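Local coordinates for tail fiber protein (Acinetobacter phage AM24, PDB 5W5P) that probably recognises and degrades the capsular polysaccharide of the Acinetobacter host, acting as the trimeric tailspike of the phage, at residues A[127-132]-A[149-154]; A[490-495]-A[618-623]. All coordinates share one frame; numbering follows the deposited sequence.

Contact 1 (A[127-132]-A[149-154])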
ATOM      1  N   LYS A 127      30.173  15.011  20.418  1.00 45.92           N
ATOM      2  CA  LYS A 127      30.439  14.544  21.776  1.00 43.80           C
ATOM      3  C   LYS A 127      29.231  13.818  22.356  1.00 42.52           C
ATOM      4  O   LYS A 127      29.378  12.796  23.036  1.00 44.23           O
ATOM      5  CB  LYS A 127      30.837  15.722  22.668  1.00 43.33           C
ATOM      6  CG  LYS A 127      32.265  16.211  22.466  1.00 46.06           C
ATOM      7  CD  LYS A 127      32.583  17.368  23.402  1.00 47.97           C
ATOM      8  CE  LYS A 127      34.080  17.621  23.507  1.00 47.90           C
ATOM      9  NZ  LYS A 127      34.400  18.526  24.655  1.00 45.86           N
ATOM     10  N   ALA A 128      28.027  14.329  22.098  1.00 42.18           N
ATOM     11  CA  ALA A 128      26.826  13.641  22.562  1.00 40.85           C
ATOM     12  C   ALA A 128      26.638  12.296  21.864  1.00 41.54           C
ATOM     13  O   ALA A 128      26.134  11.350  22.479  1.00 39.12           O
ATOM     14  CB  ALA A 128      25.601  14.535  22.357  1.00 39.35           C
ATOM     15  N   VAL A 129      27.034  12.190  20.591  1.00 42.56           N
ATOM     16  CA  VAL A 129      26.958  10.910  19.883  1.00 41.89           C
ATOM     17  C   VAL A 129      27.865   9.882  20.546  1.00 43.41           C
ATOM     18  O   VAL A 129      27.473   8.728  20.759  1.00 44.24           O
ATOM     19  CB  VAL A 129      27.320  11.093  18.392  1.00 41.12           C
ATOM     20  CG1 VAL A 129      27.536   9.745  17.716  1.00 38.41           C
ATOM     21  CG2 VAL A 129      26.258  11.888  17.658  1.00 37.96           C
ATOM     22  N   ASP A 130      29.083  10.291  20.904  1.00 43.68           N
ATOM     23  CA  ASP A 130      30.080   9.339  21.381  1.00 44.38           C
ATOM     24  C   ASP A 130      29.690   8.722  22.720  1.00 47.18           C
ATOM     25  O   ASP A 130      29.930   7.529  22.947  1.00 49.48           O
ATOM     26  CB  ASP A 130      31.443  10.024  21.467  1.00 41.45           C
ATOM     27  CG  ASP A 130      31.883  10.600  20.134  1.00 45.68           C
ATOM     28  OD1 ASP A 130      31.494  10.042  19.083  1.00 45.98           O
ATOM     29  OD2 ASP A 130      32.609  11.616  20.132  1.00 50.27           O
ATOM     30  N   VAL A 131      29.081   9.503  23.617  1.00 46.44           N
ATOM     31  CA  VAL A 131      28.727   8.977  24.935  1.00 46.08           C
ATOM     32  C   VAL A 131      27.359   8.305  24.968  1.00 48.02           C
ATOM     33  O   VAL A 131      27.022   7.656  25.969  1.00 52.46           O
ATOM     34  CB  VAL A 131      28.775  10.084  26.010  1.00 43.40           C
ATOM     35  CG1 VAL A 131      30.140  10.747  26.022  1.00 42.13           C
ATOM     36  CG2 VAL A 131      27.679  11.113  25.772  1.00 40.90           C
ATOM     37  N   SER A 132      26.565   8.417  23.907  1.00 46.05           N
ATOM     38  CA  SER A 132      25.211   7.875  23.897  1.00 45.69           C
ATOM     39  C   SER A 132      25.051   6.676  22.972  1.00 42.98           C
ATOM     40  O   SER A 132      23.935   6.174  22.821  1.00 43.68           O
ATOM     41  CB  SER A 132      24.217   8.968  23.503  1.00 44.46           C
ATOM     42  OG  SER A 132      24.431   9.377  22.163  1.00 43.19           O
ATOM     43  N   THR A 149      29.477  20.915  10.051  1.00 51.21           N
ATOM     44  CA  THR A 149      30.514  19.904   9.938  1.00 42.51           C
ATOM     45  C   THR A 149      29.846  18.543  10.074  1.00 43.28           C
ATOM     46  O   THR A 149      29.025  18.350  10.988  1.00 43.09           O
ATOM     47  CB  THR A 149      31.590  20.084  11.017  1.00 45.65           C
ATOM     48  OG1 THR A 149      32.074  21.433  10.988  1.00 44.49           O
ATOM     49  CG2 THR A 149      32.752  19.117  10.794  1.00 43.69           C
ATOM     50  N   PRO A 150      30.137  17.590   9.189  1.00 44.87           N
ATOM     51  CA  PRO A 150      29.500  16.273   9.302  1.00 43.54           C
ATOM     52  C   PRO A 150      29.799  15.637  10.651  1.00 43.11           C
ATOM     53  O   PRO A 150      30.928  15.685  11.148  1.00 42.36           O
ATOM     54  CB  PRO A 150      30.116  15.482   8.143  1.00 44.24           C
ATOM     55  CG  PRO A 150      30.520  16.527   7.154  1.00 43.95           C
ATOM     56  CD  PRO A 150      30.964  17.703   7.975  1.00 43.30           C
ATOM     57  N   VAL A 151      28.757  15.078  11.262  1.00 39.94           N
ATOM     58  CA  VAL A 151      28.870  14.323  12.501  1.00 40.46           C
ATOM     59  C   VAL A 151      28.760  12.849  12.153  1.00 41.72           C
ATOM     60  O   VAL A 151      27.844  12.440  11.428  1.00 44.67           O
ATOM     61  CB  VAL A 151      27.789  14.741  13.513  1.00 40.81           C
ATOM     62  CG1 VAL A 151      27.656  13.702  14.621  1.00 41.01           C
ATOM     63  CG2 VAL A 151      28.115  16.105  14.094  1.00 42.43           C
ATOM     64  N   GLY A 152      29.705  12.050  12.640  1.00 43.83           N
ATOM     65  CA  GLY A 152      29.764  10.642  12.306  1.00 44.88           C
ATOM     66  C   GLY A 152      29.161   9.789  13.407  1.00 45.36           C
ATOM     67  O   GLY A 152      29.492   9.949  14.585  1.00 44.91           O
ATOM     68  N   LEU A 153      28.255   8.860  12.995  1.00 43.43           N
ATOM     69  CA  LEU A 153      27.613   7.865  13.838  1.00 40.77           C
ATOM     70  C   LEU A 153      28.498   6.627  13.972  1.00 41.09           C
ATOM     71  O   LEU A 153      29.214   6.264  13.032  1.00 38.69           O
ATOM     72  CB  LEU A 153      26.259   7.470  13.255  1.00 39.32           C
ATOM     73  CG  LEU A 153      25.153   8.521  13.364  1.00 40.66           C
ATOM     74  CD1 LEU A 153      23.907   8.042  12.666  1.00 40.92           C
ATOM     75  CD2 LEU A 153      24.859   8.839  14.816  1.00 43.17           C
ATOM     76  N   PRO A 154      28.469   5.972  15.135  1.00 38.56           N
ATOM     77  CA  PRO A 154      29.332   4.804  15.355  1.00 44.60           C
ATOM     78  C   PRO A 154      29.023   3.668  14.387  1.00 45.37           C
ATOM     79  O   PRO A 154      27.930   3.567  13.823  1.00 45.60           O
ATOM     80  CB  PRO A 154      29.019   4.397  16.800  1.00 39.41           C
ATOM     81  CG  PRO A 154      27.667   4.977  17.074  1.00 38.63           C
ATOM     82  CD  PRO A 154      27.627   6.264  16.307  1.00 38.28           C
TER
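Val129 spreads its two methyls over strand 151-153 and the proline that follows it, where they overlap Val151, the carbonyl of Gly152, Leu153 and the ring of Pro154. The contact lies at the N-terminal end of the right-handed parallel beta-helix expected of a phage tailspike, where helix 122-132 precedes the first strands and packs beside them. Helix and strand run nearly parallel here, their axes 13° apart and 8.7 Å at closest approach.

Each branch of Val129 has its own neighbours. CG1 of Val129, anti to the backbone N (chi1 168°), reaches CD of Pro154 at 3.8 Å and CD2 of Leu153 at 4.0 Å. CG2 of Val129 meets CG1 of Val151 at 3.8 Å, the two side chains lying alongside and pointing opposite ways. Leu153 starts out from the strand away from the helix, and it is its CD2 methyl that returns to Val129, while its chain also packs on Met164. On the helix side, Val136 of the strand 135-140 touches both Ala128 and Val129, so the valine also touches a second strand.

Hydrogen bonds surround this apolar patch. The strand 151-153 pairs in parallel with strand 182-184 through Val151 and Leu153. OG of Ser132 donates to O of Ala128 at 2.6 Å, tilted 24° from the carbonyl plane, and is also bonded to the N of Arg135. The O of Gly152 accepts a hydrogen bond from NE2 of Gln126, which also bonds OD1 of Asp130, and lies 3.7 Å from CG1 of Val129.

Contact 2 (A[490-495]-A[618-623])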
ATOM      1  N   ARG A 490     -31.446  -7.177 -21.856  1.00 50.61           N
ATOM      2  CA  ARG A 490     -31.461  -8.609 -22.138  1.00 47.06           C
ATOM      3  C   ARG A 490     -30.658  -8.966 -23.384  1.00 45.36           C
ATOM      4  O   ARG A 490     -29.830  -9.882 -23.350  1.00 45.86           O
ATOM      5  CB  ARG A 490     -32.902  -9.095 -22.273  1.00 45.80           C
ATOM      6  CG  ARG A 490     -33.766  -8.764 -21.069  1.00 46.08           C
ATOM      7  CD  ARG A 490     -34.902  -9.751 -20.904  1.00 45.74           C
ATOM      8  NE  ARG A 490     -35.710  -9.446 -19.728  1.00 47.71           N
ATOM      9  CZ  ARG A 490     -36.949  -8.961 -19.777  1.00 50.55           C
ATOM     10  NH1 ARG A 490     -37.527  -8.727 -20.949  1.00 47.89           N
ATOM     11  NH2 ARG A 490     -37.608  -8.710 -18.655  1.00 47.49           N
ATOM     12  N   ALA A 491     -30.889  -8.257 -24.488  1.00 44.89           N
ATOM     13  CA  ALA A 491     -30.327  -8.650 -25.775  1.00 44.88           C
ATOM     14  C   ALA A 491     -28.802  -8.621 -25.753  1.00 43.65           C
ATOM     15  O   ALA A 491     -28.178  -7.831 -25.038  1.00 41.84           O
ATOM     16  CB  ALA A 491     -30.847  -7.735 -26.885  1.00 42.17           C
ATOM     17  N   CYS A 492     -28.203  -9.495 -26.557  1.00 41.45           N
ATOM     18  CA  CYS A 492     -26.755  -9.562 -26.701  1.00 40.89           C
ATOM     19  C   CYS A 492     -26.434 -10.432 -27.906  1.00 44.82           C
ATOM     20  O   CYS A 492     -27.306 -11.098 -28.472  1.00 51.28           O
ATOM     21  CB  CYS A 492     -26.085 -10.110 -25.438  1.00 42.78           C
ATOM     22  SG  CYS A 492     -26.609 -11.781 -24.981  1.00 47.91           S
ATOM     23  N   THR A 493     -25.166 -10.399 -28.306  1.00 42.74           N
ATOM     24  CA  THR A 493     -24.626 -11.301 -29.309  1.00 40.81           C
ATOM     25  C   THR A 493     -23.380 -11.964 -28.739  1.00 42.00           C
ATOM     26  O   THR A 493     -22.831 -11.519 -27.725  1.00 42.89           O
ATOM     27  CB  THR A 493     -24.300 -10.572 -30.619  1.00 41.52           C
ATOM     28  OG1 THR A 493     -23.413  -9.476 -30.364  1.00 38.61           O
ATOM     29  CG2 THR A 493     -25.577 -10.050 -31.253  1.00 41.09           C
ATOM     30  N   ALA A 494     -22.941 -13.037 -29.392  1.00 38.55           N
ATOM     31  CA  ALA A 494     -21.873 -13.851 -28.832  1.00 38.11           C
ATOM     32  C   ALA A 494     -21.307 -14.778 -29.897  1.00 46.78           C
ATOM     33  O   ALA A 494     -21.975 -15.113 -30.881  1.00 47.31           O
ATOM     34  CB  ALA A 494     -22.365 -14.669 -27.632  1.00 38.28           C
ATOM     35  N   ASP A 495     -20.059 -15.187 -29.677  1.00 45.77           N
ATOM     36  CA  ASP A 495     -19.396 -16.238 -30.431  1.00 45.23           C
ATOM     37  C   ASP A 495     -19.270 -17.486 -29.565  1.00 46.62           C
ATOM     38  O   ASP A 495     -19.266 -17.415 -28.335  1.00 48.31           O
ATOM     39  CB  ASP A 495     -18.002 -15.796 -30.898  1.00 43.19           C
ATOM     40  CG  ASP A 495     -18.049 -14.647 -31.886  1.00 46.51           C
ATOM     41  OD1 ASP A 495     -19.126 -14.387 -32.466  1.00 47.49           O
ATOM     42  OD2 ASP A 495     -16.998 -14.000 -32.082  1.00 48.63           O
ATOM     43  N   GLY A 618     -23.487  -9.703 -21.064  1.00 40.03           N
ATOM     44  CA  GLY A 618     -24.598 -10.510 -21.532  1.00 42.13           C
ATOM     45  C   GLY A 618     -24.766 -11.794 -20.741  1.00 46.07           C
ATOM     46  O   GLY A 618     -23.797 -12.518 -20.496  1.00 50.20           O
ATOM     47  N   GLN A 619     -25.997 -12.101 -20.346  1.00 47.10           N
ATOM     48  CA  GLN A 619     -26.259 -13.202 -19.431  1.00 48.58           C
ATOM     49  C   GLN A 619     -26.538 -14.529 -20.143  1.00 47.71           C
ATOM     50  O   GLN A 619     -27.045 -15.463 -19.510  1.00 44.45           O
ATOM     51  CB  GLN A 619     -27.418 -12.838 -18.498  1.00 49.19           C
ATOM     52  CG  GLN A 619     -27.055 -11.791 -17.448  1.00 51.46           C
ATOM     53  CD  GLN A 619     -25.743 -12.096 -16.731  1.00 47.65           C
ATOM     54  OE1 GLN A 619     -25.682 -12.958 -15.848  1.00 47.94           O
ATOM     55  NE2 GLN A 619     -24.690 -11.383 -17.108  1.00 40.90           N
ATOM     56  N   ILE A 620     -26.232 -14.633 -21.440  1.00 46.57           N
ATOM     57  CA  ILE A 620     -26.181 -15.942 -22.084  1.00 44.19           C
ATOM     58  C   ILE A 620     -24.949 -16.687 -21.581  1.00 47.97           C
ATOM     59  O   ILE A 620     -23.899 -16.082 -21.322  1.00 53.38           O
ATOM     60  CB  ILE A 620     -26.169 -15.804 -23.618  1.00 44.17           C
ATOM     61  CG1 ILE A 620     -26.379 -17.165 -24.288  1.00 44.42           C
ATOM     62  CG2 ILE A 620     -24.867 -15.179 -24.110  1.00 44.23           C
ATOM     63  CD1 ILE A 620     -27.838 -17.542 -24.445  1.00 41.58           C
ATOM     64  N   TYR A 621     -25.073 -18.004 -21.417  1.00 47.73           N
ATOM     65  CA  TYR A 621     -23.977 -18.788 -20.861  1.00 47.19           C
ATOM     66  C   TYR A 621     -24.117 -20.233 -21.312  1.00 48.53           C
ATOM     67  O   TYR A 621     -25.238 -20.694 -21.558  1.00 48.02           O
ATOM     68  CB  TYR A 621     -23.953 -18.707 -19.324  1.00 43.91           C
ATOM     69  CG  TYR A 621     -25.142 -19.345 -18.640  1.00 41.37           C
ATOM     70  CD1 TYR A 621     -26.321 -18.638 -18.463  1.00 41.74           C
ATOM     71  CD2 TYR A 621     -25.085 -20.651 -18.169  1.00 41.34           C
ATOM     72  CE1 TYR A 621     -27.411 -19.209 -17.835  1.00 45.25           C
ATOM     73  CE2 TYR A 621     -26.175 -21.237 -17.545  1.00 43.63           C
ATOM     74  CZ  TYR A 621     -27.335 -20.508 -17.378  1.00 46.45           C
ATOM     75  OH  TYR A 621     -28.423 -21.076 -16.754  1.00 48.68           O
ATOM     76  N   PRO A 622     -23.010 -20.969 -21.426  1.00 49.31           N
ATOM     77  CA  PRO A 622     -23.091 -22.393 -21.765  1.00 47.08           C
ATOM     78  C   PRO A 622     -23.285 -23.246 -20.523  1.00 48.71           C
ATOM     79  O   PRO A 622     -22.745 -22.966 -19.452  1.00 46.05           O
ATOM     80  CB  PRO A 622     -21.727 -22.661 -22.414  1.00 44.86           C
ATOM     81  CG  PRO A 622     -20.801 -21.722 -21.697  1.00 39.44           C
ATOM     82  CD  PRO A 622     -21.615 -20.513 -21.289  1.00 39.31           C
ATOM     83  N   THR A 623     -24.075 -24.305 -20.673  1.00 52.83           N
ATOM     84  CA  THR A 623     -24.395 -25.183 -19.552  1.00 53.85           C
ATOM     85  C   THR A 623     -23.410 -26.340 -19.456  1.00 56.55           C
ATOM     86  O   THR A 623     -22.571 -26.527 -20.335  1.00 56.91           O
ATOM     87  CB  THR A 623     -25.814 -25.751 -19.666  1.00 53.09           C
ATOM     88  OG1 THR A 623     -25.846 -26.748 -20.694  1.00 56.79           O
ATOM     89  CG2 THR A 623     -26.798 -24.649 -20.002  1.00 52.58           C
ATOM     90  OXT THR A 623     -23.435 -27.107 -18.494  1.00 58.65           O
TER
HETATM   91  O   HOH W   1     -28.059 -10.165 -21.076  1.00 45.82           O
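The backbones of 490-495 and 618-623 are not paired as neighbouring strands: they come nearest at Cys492 and Gly618, whose CA atoms are 5.7 Å apart, and diverge from there toward the C-terminus. Cys492 and Ala494, alternate residues of the strand, both direct their side chains at the C-terminal segment, whereas Thr493 between them faces the other way.

The side chain of Cys492 is central to the contact, and its sulfur touches both partners. With chi1 at 60°, SG of Cys492 sits between the backbone N and the carbonyl carbon, a position that brings it to 3.9 Å from CG2 of Ile620 and 4.2 Å from CA of Gly618. Ile620 answers with its short branch: CG1 is anti to its own backbone N, and the CG2 methyl is the one that faces the strand. The same CG2 of Ile620 passes 4.4 Å from CB of Ala494, a looser touch, and thus bridges the two small residues. Gly618 brings its bare CA close to the cysteine, 4.2 Å from CB of Cys492.

A water adds a polar link at the beginning of both segments. It lies 2.9 Å from O of Arg490, to which it can donate, and accepts from N of Gln619, also at 2.9 Å, joining two stretches of backbone that do not bond directly.

This is buried packing inside the C-terminal antiparallel beta domain. Strand 492-503 lies between strands 509-523 and 598-608, and on its other side Thr493 meets Asn497 and Phe499 of a second subunit. Ile620 is covered by Ile481 of helix 479-483 and Ile607 of strand 598-608, while beyond it Tyr621 pairs with Asp477 to add the chain end to strand 470-477.

Contact 1 and contact 2 lie on opposite sides of the chain's centre, their centres about 73 Å apart, and share no helix or strand. Both are buried, and in each the direct contacts between the segments are mainly apolar. In contact 1 a helix packs beside a strand at the start of the parallel beta-helix, its segments only 17 residues apart in sequence. Contact 2 joins pieces 123 residues apart and packs the segment leading to the C-terminus against a strand of the antiparallel beta domain. Branched aliphatic chains and a proline ring fill the first; a thiol, an isoleucine methyl and a glycine meet in the second, which adds a bridging water.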